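Local coordinates for nuclear import protein MOG1 (Saccharomyces cerevisiae, PDB 1JHS) that takes part in the Ran GTPase system that drives nuclear protein import and poly(A)+ mRNA export, and binds the yeast Ran protein GSP1, at residues 4-9 with 15-20; 60-65 with 75-80; 128-133 with 139-144. The protein carries 1 engineered substitution. All blocks are in the same frame, centred on the assembly; numbering follows the deposited sequence.

Contact 1 of 3, residues 4-9 with 15-20; sequences KEVELY and TVVPPG
K4 and V17 exchange two backbone hydrogen bonds, K4 N to V17 O at 2.8 Å and V17 N to K4 O at 3.0 Å. V6 and T15 form the second hydrogen-bonded pair: V6 N reaches T15 O at 2.9 Å, while the return bond from T15 N to V6 O stretches to 3.3 Å. Between them sits the non-hydrogen-bonded pair E5 and V16, their CA atoms 4.3 Å apart, where CA-H...O contacts take over; E5 CA lies 3.3 Å from T15 O.

This register identifies a beta hairpin of strands 4-8 and 13-17, two members of a small antiparallel sheet completed by strand 180-181. The axes of 4-8 and 15-17 make 118°, consistent with a strongly twisted or coiled hairpin.

Apolar contact gathers on the face carrying V6, T15 and V17. V6 CG1 stands beside its own backbone N (chi1 -73°) and meets V17 CG2 at 3.6 Å, the two side chains crossing at about a right angle. V6 CG2 comes within 4.0 Å of T15 CG2, a methyl that L8 CD1 approaches as well. T15 is amphipathic here: its chi1 of -178° sends OG1 opposite the amide nitrogen, and the hydroxyl hydrogen-bonds to M175 O of helix 163-178. V6 and L8 also pack on Y37 of strand 34-39, while the extended chain of K4 runs past V17 O to P19.

Contact 2 of 3, residues 60-65 with 75-80; sequences DLLETV and QFHVED
V65 CG2 sits squarely over one face of the F76 ring, 3.4 Å from the ring centroid and only 12° off the normal, the geometry of a CH-pi contact. V65 CG2 is within 3.9 Å of all six F76 ring carbons, slightly nearer the CD2-CE2 side. The other branch, V65 CG1, turns to the imidazole of H77 and comes 3.6 Å from NE2. A chi1 of 62° produces this division, with CG2 opposite the backbone N and CG1 between that nitrogen and the carbonyl carbon, so one valine serves both aromatic residues. L62 CD1 meets the other ring nitrogen, H77 ND1, at 3.9 Å, and the L62 and H77 side chains run antiparallel alongside each other. E63 O lies near the imidazole plane at its edge, 4.2 Å from H77 CE1.

The rings, on successive helix residues, also touch: F76 CD2 stands 4.0 Å above the H77 plane, over its centre. Beyond this shell, the end of strand 56-63 is fastened to strand 138-147 by backbone bonds between L62 and D139, and helix 70-83 lies across this side of the large antiparallel sheet, with H77 touching V141 and L130. H77 NE2 hydrogen-bonds to D139 OD2, which also accepts the V65 amide N-H. The direct contact is therefore apolar and aromatic, with no hydrogen bond between its segments, while the shared carboxylate fixes both the imidazole and the V65 backbone and would favour a proton on H77 NE2.

Contact 3 of 3, residues 128-133 with 139-144; sequences VALIRL and DVVISI
R132 and D139 are brought together by a bend in the arginine at chi3 (76°), which turns the NE/NH2 edge of its guanidinium toward the D139 carboxylate, and by a D139 chi1 of -95°, displaced from the usual staggered value. The two side chains then extend together in one direction. The grip is side-on: R132 NE bonds D139 OD1 at 3.0 Å on its syn side, with OD1 close to the guanidinium plane but NE out of the carboxylate plane, while R132 NH2 meets the syn lone pair of D139 OD2 at 3.2 Å. The guanidinium and carboxylate planes are 41° apart, a twisted rather than coplanar salt bridge.

Beneath it, L130 CD1 rests 3.7 Å from D139 CG, covering the carboxylate with a methyl. Farther along the same face, V128 CG1 meets V141 CG1 at 4.0 Å. The reverse face joins I131, V140, A129 and I142, and includes I131 CD1 against I142 CD1 at 4.1 Å. L133 CD1 approaches V140 CG2 at 3.7 Å.

The backbones form a regular antiparallel hairpin of strands 124-133 and 138-147, at the middle of the large sheet. Two hydrogen-bonded pairs, A129 with I142 and I131 with V140, carry four bonds, among them A129 N to I142 O at 2.8 Å. Helix 163-178 packs against A129 and helix 70-83 against L130, one on each face. R132 NH1 also bonds K67 O. With NH2 of R132 and two partners from outside the hairpin converging on OD2, the buried D139 carboxylate is probably ionised and compensated by R132.

In the fold
Contact 3 is the most buried of the three, contact 2 is a surface contact of helix against strand, and contact 1 is partly buried. Contacts 1 and 3 are both antiparallel hairpins, but in different sheets: the first in the small one, the other at the middle of the large one, where a buried R132-D139 salt bridge sets it apart. Contact 2 has no hydrogen bonds between its segments and depends on apolar and aromatic packing. Contacts 2 and 3, with centres about 8 Å apart, reach the same sheet through the neighbouring strands 56-63 (contact 2) and 138-147 (contact 3), and D139 links them. Contact 1 stands about 22 Å from contact 2, centre to centre, yet Y9 reaches over to touch L61, connecting the two sheets.

Contact 1 of 3, residues 4-9 with 15-20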
loop_
_atom_site.group_PDB
_atom_site.type_symbol
_atom_site.label_atom_id
_atom_site.label_comp_id
_atom_site.label_asym_id
_atom_site.label_seq_id
_atom_site.Cartn_x
_atom_site.Cartn_y
_atom_site.Cartn_z
ATOM N N LYS A 4 0.807 14.414 -6.143
ATOM C CA LYS A 4 0.384 15.669 -5.535
ATOM C C LYS A 4 -0.078 15.516 -4.089
ATOM O O LYS A 4 -0.599 14.483 -3.695
ATOM C CB LYS A 4 -0.724 16.281 -6.370
ATOM C CG LYS A 4 -1.873 15.326 -6.563
ATOM C CD LYS A 4 -2.954 15.930 -7.428
ATOM C CE LYS A 4 -4.126 14.992 -7.454
ATOM N NZ LYS A 4 -5.248 15.578 -8.236
ATOM N N GLU A 5 0.106 16.572 -3.310
ATOM C CA GLU A 5 -0.276 16.554 -1.909
ATOM C C GLU A 5 -1.773 16.424 -1.700
ATOM O O GLU A 5 -2.575 17.004 -2.431
ATOM C CB GLU A 5 0.232 17.817 -1.203
ATOM C CG GLU A 5 -0.190 17.904 0.250
ATOM C CD GLU A 5 0.477 19.040 1.010
ATOM O OE1 GLU A 5 -0.178 19.600 1.903
ATOM O OE2 GLU A 5 1.650 19.369 0.728
ATOM N N VAL A 6 -2.155 15.634 -0.709
ATOM C CA VAL A 6 -3.569 15.468 -0.392
ATOM C C VAL A 6 -3.721 15.560 1.100
ATOM O O VAL A 6 -2.775 15.279 1.846
ATOM C CB VAL A 6 -4.150 14.084 -0.821
ATOM C CG1 VAL A 6 -4.318 14.008 -2.326
ATOM C CG2 VAL A 6 -3.264 12.970 -0.312
ATOM N N GLU A 7 -4.914 15.952 1.527
ATOM C CA GLU A 7 -5.234 16.045 2.940
ATOM C C GLU A 7 -6.063 14.835 3.323
ATOM O O GLU A 7 -7.040 14.504 2.646
ATOM C CB GLU A 7 -6.050 17.296 3.238
ATOM C CG GLU A 7 -5.240 18.562 3.233
ATOM C CD GLU A 7 -6.020 19.733 3.805
ATOM O OE1 GLU A 7 -7.231 19.581 4.126
ATOM O OE2 GLU A 7 -5.420 20.804 3.940
ATOM N N LEU A 8 -5.669 14.167 4.403
ATOM C CA LEU A 8 -6.403 13.003 4.858
ATOM C C LEU A 8 -7.039 13.283 6.216
ATOM O O LEU A 8 -6.589 14.154 6.952
ATOM C CB LEU A 8 -5.467 11.798 5.014
ATOM C CG LEU A 8 -4.572 11.388 3.847
ATOM C CD1 LEU A 8 -3.937 10.045 4.204
ATOM C CD2 LEU A 8 -5.370 11.253 2.570
ATOM N N TYR A 9 -8.074 12.518 6.541
ATOM C CA TYR A 9 -8.732 12.645 7.833
ATOM C C TYR A 9 -9.061 14.100 8.211
ATOM O O TYR A 9 -8.655 14.605 9.275
ATOM C CB TYR A 9 -7.842 12.003 8.906
ATOM C CG TYR A 9 -7.442 10.575 8.579
ATOM C CD1 TYR A 9 -6.155 10.271 8.119
ATOM C CD2 TYR A 9 -8.366 9.526 8.681
ATOM C CE1 TYR A 9 -5.801 8.968 7.768
ATOM C CE2 TYR A 9 -8.023 8.225 8.340
ATOM C CZ TYR A 9 -6.734 7.941 7.880
ATOM O OH TYR A 9 -6.399 6.637 7.544
ATOM N N THR A 15 -0.124 13.535 2.712
ATOM C CA THR A 15 0.809 12.639 2.042
ATOM C C THR A 15 0.580 12.973 0.577
ATOM O O THR A 15 0.040 14.051 0.273
ATOM C CB THR A 15 0.536 11.134 2.365
ATOM O OG1 THR A 15 1.529 10.322 1.712
ATOM C CG2 THR A 15 -0.855 10.711 1.913
ATOM N N VAL A 16 0.987 12.101 -0.338
ATOM C CA VAL A 16 0.761 12.404 -1.754
ATOM C C VAL A 16 0.138 11.215 -2.447
ATOM O O VAL A 16 0.258 10.092 -1.958
ATOM C CB VAL A 16 2.087 12.732 -2.477
ATOM C CG1 VAL A 16 2.745 13.944 -1.837
ATOM C CG2 VAL A 16 3.048 11.514 -2.410
ATOM N N VAL A 17 -0.570 11.479 -3.554
ATOM C CA VAL A 17 -1.136 10.426 -4.392
ATOM C C VAL A 17 -0.959 10.854 -5.862
ATOM O O VAL A 17 -0.776 12.049 -6.167
ATOM C CB VAL A 17 -2.653 10.110 -4.101
ATOM C CG1 VAL A 17 -2.852 9.785 -2.610
ATOM C CG2 VAL A 17 -3.539 11.253 -4.556
ATOM N N PRO A 18 -0.984 9.889 -6.797
ATOM C CA PRO A 18 -0.811 10.258 -8.208
ATOM C C PRO A 18 -1.981 11.019 -8.801
ATOM O O PRO A 18 -3.109 10.920 -8.327
ATOM C CB PRO A 18 -0.674 8.907 -8.926
ATOM C CG PRO A 18 -0.243 7.948 -7.837
ATOM C CD PRO A 18 -1.072 8.433 -6.648
ATOM N N PRO A 19 -1.717 11.784 -9.873
ATOM C CA PRO A 19 -2.828 12.511 -10.489
ATOM C C PRO A 19 -3.807 11.485 -11.091
ATOM O O PRO A 19 -3.416 10.371 -11.462
ATOM C CB PRO A 19 -2.139 13.377 -11.549
ATOM C CG PRO A 19 -0.809 12.669 -11.823
ATOM C CD PRO A 19 -0.415 12.185 -10.448
ATOM N N GLY A 20 -5.082 11.838 -11.136
ATOM C CA GLY A 20 -6.065 10.923 -11.691
ATOM C C GLY A 20 -6.632 9.947 -10.675
ATOM O O GLY A 20 -7.485 9.116 -11.027
#

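Contact 2 of 3, residues 60-65 with 75-80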
loop_
_atom_site.group_PDB
_atom_site.type_symbol
_atom_site.label_atom_id
_atom_site.label_comp_id
_atom_site.label_asym_id
_atom_site.label_seq_id
_atom_site.Cartn_x
_atom_site.Cartn_y
_atom_site.Cartn_z
ATOM N N ASP A 60 -4.549 3.184 6.544
ATOM C CA ASP A 60 -5.356 2.719 7.664
ATOM C C ASP A 60 -4.662 3.011 8.990
ATOM O O ASP A 60 -3.493 2.676 9.166
ATOM C CB ASP A 60 -5.579 1.223 7.535
ATOM C CG ASP A 60 -6.878 0.767 8.184
ATOM O OD1 ASP A 60 -7.458 1.540 8.988
ATOM O OD2 ASP A 60 -7.315 -0.366 7.879
ATOM N N LEU A 61 -5.392 3.632 9.913
ATOM C CA LEU A 61 -4.838 3.967 11.231
ATOM C C LEU A 61 -5.196 2.815 12.151
ATOM O O LEU A 61 -6.367 2.644 12.521
ATOM C CB LEU A 61 -5.460 5.263 11.738
ATOM C CG LEU A 61 -5.291 6.469 10.803
ATOM C CD1 LEU A 61 -5.951 7.702 11.440
ATOM C CD2 LEU A 61 -3.801 6.752 10.560
ATOM N N LEU A 62 -4.193 2.018 12.511
ATOM C CA LEU A 62 -4.418 0.847 13.339
ATOM C C LEU A 62 -3.749 0.945 14.707
ATOM O O LEU A 62 -2.867 1.756 14.924
ATOM C CB LEU A 62 -3.895 -0.391 12.597
ATOM C CG LEU A 62 -4.489 -0.653 11.193
ATOM C CD1 LEU A 62 -3.820 -1.884 10.557
ATOM C CD2 LEU A 62 -5.991 -0.886 11.329
ATOM N N GLU A 63 -4.173 0.109 15.639
ATOM C CA GLU A 63 -3.544 0.124 16.959
ATOM C C GLU A 63 -2.147 -0.462 16.798
ATOM O O GLU A 63 -1.919 -1.313 15.934
ATOM C CB GLU A 63 -4.310 -0.766 17.916
ATOM C CG GLU A 63 -5.736 -0.402 18.120
ATOM C CD GLU A 63 -6.397 -1.436 19.011
ATOM O OE1 GLU A 63 -5.652 -2.004 19.859
ATOM O OE2 GLU A 63 -7.626 -1.685 18.868
ATOM N N THR A 64 -1.210 -0.016 17.626
ATOM C CA THR A 64 0.147 -0.536 17.558
ATOM C C THR A 64 0.166 -2.032 17.889
ATOM O O THR A 64 -0.468 -2.459 18.844
ATOM C CB THR A 64 1.082 0.156 18.584
ATOM O OG1 THR A 64 1.111 1.570 18.341
ATOM C CG2 THR A 64 2.508 -0.398 18.461
ATOM N N VAL A 65 0.887 -2.831 17.110
ATOM C CA VAL A 65 0.968 -4.239 17.441
ATOM C C VAL A 65 2.138 -4.427 18.423
ATOM O O VAL A 65 3.176 -3.757 18.331
ATOM C CB VAL A 65 1.150 -5.130 16.182
ATOM C CG1 VAL A 65 2.445 -4.805 15.469
ATOM C CG2 VAL A 65 1.101 -6.582 16.593
ATOM N N GLN A 75 5.717 -7.325 9.113
ATOM C CA GLN A 75 5.271 -8.658 8.676
ATOM C C GLN A 75 3.918 -9.012 9.267
ATOM O O GLN A 75 3.082 -9.630 8.617
ATOM C CB GLN A 75 6.308 -9.723 9.077
ATOM C CG GLN A 75 7.658 -9.534 8.371
ATOM C CD GLN A 75 8.701 -10.563 8.826
ATOM O OE1 GLN A 75 9.005 -10.675 10.022
ATOM N NE2 GLN A 75 9.234 -11.315 7.889
ATOM N N PHE A 76 3.712 -8.624 10.523
ATOM C CA PHE A 76 2.462 -8.885 11.209
ATOM C C PHE A 76 1.315 -8.191 10.477
ATOM O O PHE A 76 0.252 -8.787 10.256
ATOM C CB PHE A 76 2.541 -8.349 12.649
ATOM C CG PHE A 76 1.233 -8.435 13.405
ATOM C CD1 PHE A 76 0.901 -9.569 14.126
ATOM C CD2 PHE A 76 0.314 -7.384 13.346
ATOM C CE1 PHE A 76 -0.332 -9.665 14.778
ATOM C CE2 PHE A 76 -0.928 -7.472 13.997
ATOM C CZ PHE A 76 -1.247 -8.612 14.710
ATOM N N HIS A 77 1.529 -6.920 10.105
ATOM C CA HIS A 77 0.488 -6.172 9.422
ATOM C C HIS A 77 0.253 -6.661 8.018
ATOM O O HIS A 77 -0.872 -6.579 7.516
ATOM C CB HIS A 77 0.808 -4.681 9.420
ATOM C CG HIS A 77 0.620 -4.042 10.759
ATOM N ND1 HIS A 77 -0.617 -3.937 11.360
ATOM C CD2 HIS A 77 1.508 -3.510 11.630
ATOM C CE1 HIS A 77 -0.481 -3.369 12.546
ATOM N NE2 HIS A 77 0.800 -3.099 12.736
ATOM N N VAL A 78 1.309 -7.153 7.382
ATOM C CA VAL A 78 1.166 -7.715 6.030
ATOM C C VAL A 78 0.286 -8.974 6.122
ATOM O O VAL A 78 -0.625 -9.176 5.295
ATOM C CB VAL A 78 2.558 -8.116 5.420
ATOM C CG1 VAL A 78 2.338 -8.903 4.103
ATOM C CG2 VAL A 78 3.372 -6.859 5.084
ATOM N N GLU A 79 0.574 -9.820 7.116
ATOM C CA GLU A 79 -0.180 -11.070 7.302
ATOM C C GLU A 79 -1.674 -10.773 7.447
ATOM O O GLU A 79 -2.513 -11.441 6.825
ATOM C CB GLU A 79 0.343 -11.832 8.533
ATOM C CG GLU A 79 -0.355 -13.174 8.820
ATOM C CD GLU A 79 -0.154 -14.226 7.727
ATOM O OE1 GLU A 79 0.859 -14.175 7.000
ATOM O OE2 GLU A 79 -1.011 -15.130 7.602
ATOM N N ASP A 80 -2.019 -9.764 8.249
ATOM C CA ASP A 80 -3.436 -9.414 8.409
ATOM C C ASP A 80 -4.100 -9.066 7.083
ATOM O O ASP A 80 -5.274 -9.387 6.858
ATOM C CB ASP A 80 -3.605 -8.248 9.378
ATOM C CG ASP A 80 -3.407 -8.664 10.820
ATOM O OD1 ASP A 80 -3.263 -9.873 11.076
ATOM O OD2 ASP A 80 -3.395 -7.785 11.712
#

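Contact 3 of 3, residues 128-133 with 139-144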
loop_
_atom_site.group_PDB
_atom_site.type_symbol
_atom_site.label_atom_id
_atom_site.label_comp_id
_atom_site.label_asym_id
_atom_site.label_seq_id
_atom_site.Cartn_x
_atom_site.Cartn_y
_atom_site.Cartn_z
ATOM N N VAL A 128 3.179 -2.530 0.633
ATOM C CA VAL A 128 2.730 -2.287 2.007
ATOM C C VAL A 128 3.767 -1.464 2.763
ATOM O O VAL A 128 4.951 -1.801 2.749
ATOM C CB VAL A 128 2.529 -3.603 2.787
ATOM C CG1 VAL A 128 2.051 -3.302 4.224
ATOM C CG2 VAL A 128 1.507 -4.485 2.066
ATOM N N ALA A 129 3.320 -0.390 3.412
ATOM C CA ALA A 129 4.229 0.420 4.209
ATOM C C ALA A 129 3.704 0.522 5.629
ATOM O O ALA A 129 2.496 0.547 5.851
ATOM C CB ALA A 129 4.375 1.808 3.618
ATOM N N LEU A 130 4.625 0.551 6.591
ATOM C CA LEU A 130 4.261 0.697 7.993
ATOM C C LEU A 130 4.949 1.957 8.483
ATOM O O LEU A 130 6.134 2.147 8.219
ATOM C CB LEU A 130 4.772 -0.492 8.806
ATOM C CG LEU A 130 4.718 -0.315 10.331
ATOM C CD1 LEU A 130 3.251 -0.079 10.832
ATOM C CD2 LEU A 130 5.314 -1.580 10.976
ATOM N N ILE A 131 4.199 2.826 9.158
ATOM C CA ILE A 131 4.738 4.049 9.746
ATOM C C ILE A 131 4.274 3.953 11.200
ATOM O O ILE A 131 3.080 4.058 11.477
ATOM C CB ILE A 131 4.135 5.318 9.101
ATOM C CG1 ILE A 131 4.552 5.389 7.627
ATOM C CG2 ILE A 131 4.651 6.553 9.834
ATOM C CD1 ILE A 131 3.821 6.457 6.780
ATOM N N ARG A 132 5.212 3.742 12.115
ATOM C CA ARG A 132 4.847 3.598 13.524
ATOM C C ARG A 132 4.774 4.937 14.250
ATOM O O ARG A 132 5.792 5.618 14.388
ATOM C CB ARG A 132 5.875 2.690 14.215
ATOM C CG ARG A 132 6.243 1.426 13.391
ATOM C CD ARG A 132 6.739 0.297 14.299
ATOM N NE ARG A 132 5.617 -0.335 14.992
ATOM C CZ ARG A 132 5.741 -1.267 15.939
ATOM N NH1 ARG A 132 6.944 -1.676 16.329
ATOM N NH2 ARG A 132 4.651 -1.829 16.459
ATOM N N LEU A 133 3.575 5.326 14.685
ATOM C CA LEU A 133 3.407 6.560 15.451
ATOM C C LEU A 133 3.317 6.123 16.920
ATOM O O LEU A 133 2.250 6.148 17.547
ATOM C CB LEU A 133 2.140 7.287 15.023
ATOM C CG LEU A 133 2.150 7.719 13.547
ATOM C CD1 LEU A 133 0.853 8.480 13.258
ATOM C CD2 LEU A 133 3.366 8.622 13.254
ATOM N N ASP A 139 -0.224 2.378 14.534
ATOM C CA ASP A 139 0.614 1.823 13.467
ATOM C C ASP A 139 -0.145 2.202 12.181
ATOM O O ASP A 139 -1.277 1.742 11.970
ATOM C CB ASP A 139 0.707 0.285 13.551
ATOM C CG ASP A 139 1.942 -0.191 14.315
ATOM O OD1 ASP A 139 2.830 0.666 14.590
ATOM O OD2 ASP A 139 2.035 -1.416 14.619
ATOM N N VAL A 140 0.440 3.094 11.379
ATOM C CA VAL A 140 -0.197 3.491 10.112
ATOM C C VAL A 140 0.196 2.468 9.042
ATOM O O VAL A 140 1.389 2.259 8.811
ATOM C CB VAL A 140 0.290 4.851 9.641
ATOM C CG1 VAL A 140 -0.430 5.239 8.321
ATOM C CG2 VAL A 140 0.041 5.893 10.739
ATOM N N VAL A 141 -0.793 1.854 8.382
ATOM C CA VAL A 141 -0.492 0.876 7.329
ATOM C C VAL A 141 -1.019 1.412 5.989
ATOM O O VAL A 141 -2.195 1.717 5.851
ATOM C CB VAL A 141 -1.098 -0.525 7.636
ATOM C CG1 VAL A 141 -0.784 -1.518 6.498
ATOM C CG2 VAL A 141 -0.506 -1.070 8.954
ATOM N N ILE A 142 -0.118 1.557 5.023
ATOM C CA ILE A 142 -0.503 2.048 3.700
ATOM C C ILE A 142 -0.409 0.859 2.754
ATOM O O ILE A 142 0.652 0.213 2.693
ATOM C CB ILE A 142 0.446 3.164 3.190
ATOM C CG1 ILE A 142 0.429 4.363 4.154
ATOM C CG2 ILE A 142 -0.028 3.658 1.813
ATOM C CD1 ILE A 142 1.218 5.621 3.666
ATOM N N SER A 143 -1.507 0.534 2.057
ATOM C CA SER A 143 -1.478 -0.587 1.109
ATOM C C SER A 143 -1.856 -0.097 -0.282
ATOM O O SER A 143 -2.729 0.759 -0.435
ATOM C CB SER A 143 -2.418 -1.745 1.533
ATOM O OG SER A 143 -3.733 -1.331 1.901
ATOM N N ILE A 144 -1.157 -0.608 -1.291
ATOM C CA ILE A 144 -1.448 -0.230 -2.662
ATOM C C ILE A 144 -1.606 -1.543 -3.411
ATOM O O ILE A 144 -0.662 -2.319 -3.514
ATOM C CB ILE A 144 -0.309 0.610 -3.301
ATOM C CG1 ILE A 144 -0.035 1.870 -2.454
ATOM C CG2 ILE A 144 -0.731 1.010 -4.757
ATOM C CD1 ILE A 144 1.099 2.815 -3.000
#